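Local coordinates for protein heat shock protease HtrA (Thermotoga maritima, PDB 1L1J) that is probably an ATP-independent serine endopeptidase of the heat-shock response, represented here by its trypsin-like protease domain, at residues K220-L223 against D224-T228. Numbering follows the deposited sequence.
Sequences KKFL and DTILT
Asp224 N donates to Lys220 O at 2.9 Å, a nearly straight i to i+4 bond (N-H...O 166°) that continues the alpha-helical pattern of helix 216-223 to Asp224. From Thr225 onward the spacing shortens to i to i+3. Phe222 O takes two donors from this one residue: Thr225 N at 2.7 Å, lying above the carbonyl plane, and Thr225 OG1 at 2.7 Å, in that plane and on a lone pair. The hydroxyl reaches back because chi1 of 74° sets OG1 between the threonine's own N and carbonyl carbon. Ile226 N then bonds to Leu223 O at 2.8 Å, again from above the carbonyl plane. Ile226 CG1 comes within 3.8 Å of Phe222 CZ and 4.3 Å of the ring centroid, an off-centre CH-pi contact. With an alanine in place of Phe222, Ile226 CG1 would probably lose its aromatic partner, leaving the isoleucine side chain freer to turn. Elsewhere on the helix, the side chains of Lys220 and Leu223 touch Phe122 of strand 121-122, and Lys220 NZ is hydrogen-bonded to Gly123 O. The chain that follows strand 211-215 of the second sheet thus passes at the surface from i+4 to i+3 bonding: the carbonyls of Lys220, Phe222 and Leu223 are taken up by backbone N-H groups, that of Phe222 by a threonine hydroxyl as well, with one hydrophobic contact beside them.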
# COMPACT_ATOMS: atom_id res chain seq x y z
N LYS A 220 -8.09 -2.64 11.17
CA LYS A 220 -8.56 -1.99 12.39
C LYS A 220 -8.32 -2.91 13.60
O LYS A 220 -7.86 -2.47 14.65
CB LYS A 220 -10.05 -1.66 12.30
CG LYS A 220 -10.43 -0.62 11.27
CD LYS A 220 -11.93 -0.41 11.29
CE LYS A 220 -12.42 0.40 10.11
NZ LYS A 220 -13.90 0.24 9.96
N LYS A 221 -8.65 -4.19 13.44
CA LYS A 221 -8.44 -5.13 14.52
C LYS A 221 -6.95 -5.20 14.82
O LYS A 221 -6.55 -5.51 15.94
CB LYS A 221 -8.98 -6.52 14.16
CG LYS A 221 -10.50 -6.55 13.96
CD LYS A 221 -11.05 -7.97 13.77
CE LYS A 221 -12.55 -7.93 13.47
NZ LYS A 221 -13.20 -9.27 13.49
N PHE A 222 -6.11 -4.93 13.82
CA PHE A 222 -4.67 -4.97 14.04
C PHE A 222 -4.26 -3.70 14.76
O PHE A 222 -3.62 -3.75 15.82
CB PHE A 222 -3.89 -5.05 12.74
CG PHE A 222 -2.42 -4.78 12.91
CD1 PHE A 222 -1.59 -5.71 13.51
CD2 PHE A 222 -1.88 -3.56 12.51
CE1 PHE A 222 -0.24 -5.44 13.73
CE2 PHE A 222 -0.53 -3.27 12.72
CZ PHE A 222 0.29 -4.21 13.33
N LEU A 223 -4.61 -2.56 14.18
CA LEU A 223 -4.27 -1.28 14.76
C LEU A 223 -4.59 -1.27 16.24
O LEU A 223 -3.78 -0.83 17.05
CB LEU A 223 -5.02 -0.14 14.06
CG LEU A 223 -4.49 0.32 12.70
CD1 LEU A 223 -5.24 1.57 12.26
CD2 LEU A 223 -3.00 0.62 12.80
N ASP A 224 -5.77 -1.76 16.60
CA ASP A 224 -6.16 -1.77 18.00
C ASP A 224 -5.20 -2.50 18.92
O ASP A 224 -5.19 -2.25 20.12
CB ASP A 224 -7.57 -2.35 18.15
CG ASP A 224 -8.64 -1.41 17.63
OD1 ASP A 224 -8.52 -0.18 17.84
OD2 ASP A 224 -9.61 -1.89 17.01
N THR A 225 -4.38 -3.40 18.37
CA THR A 225 -3.41 -4.14 19.19
C THR A 225 -2.12 -3.35 19.36
O THR A 225 -1.21 -3.76 20.08
CB THR A 225 -3.06 -5.53 18.57
OG1 THR A 225 -2.21 -5.36 17.44
CG2 THR A 225 -4.33 -6.27 18.15
N ILE A 226 -2.03 -2.21 18.68
CA ILE A 226 -0.85 -1.35 18.77
C ILE A 226 -1.33 0.03 19.18
O ILE A 226 -0.72 1.05 18.84
CB ILE A 226 -0.14 -1.23 17.40
CG1 ILE A 226 0.06 -2.61 16.78
CG2 ILE A 226 1.22 -0.56 17.59
CD1 ILE A 226 0.96 -3.53 17.58
N LEU A 227 -2.43 0.07 19.92
CA LEU A 227 -2.99 1.32 20.40
C LEU A 227 -2.08 1.98 21.44
O LEU A 227 -1.44 1.29 22.25
CB LEU A 227 -4.39 1.09 21.00
CG LEU A 227 -5.12 2.33 21.53
CD1 LEU A 227 -5.30 3.34 20.40
CD2 LEU A 227 -6.47 1.93 22.11
N THR A 228 -2.04 3.31 21.40
CA THR A 228 -1.24 4.12 22.32
C THR A 228 -1.43 3.70 23.79
O THR A 228 -2.33 2.87 24.07
CB THR A 228 -1.60 5.62 22.16
OG1 THR A 228 -1.51 5.99 20.78
CG2 THR A 228 -0.66 6.50 22.99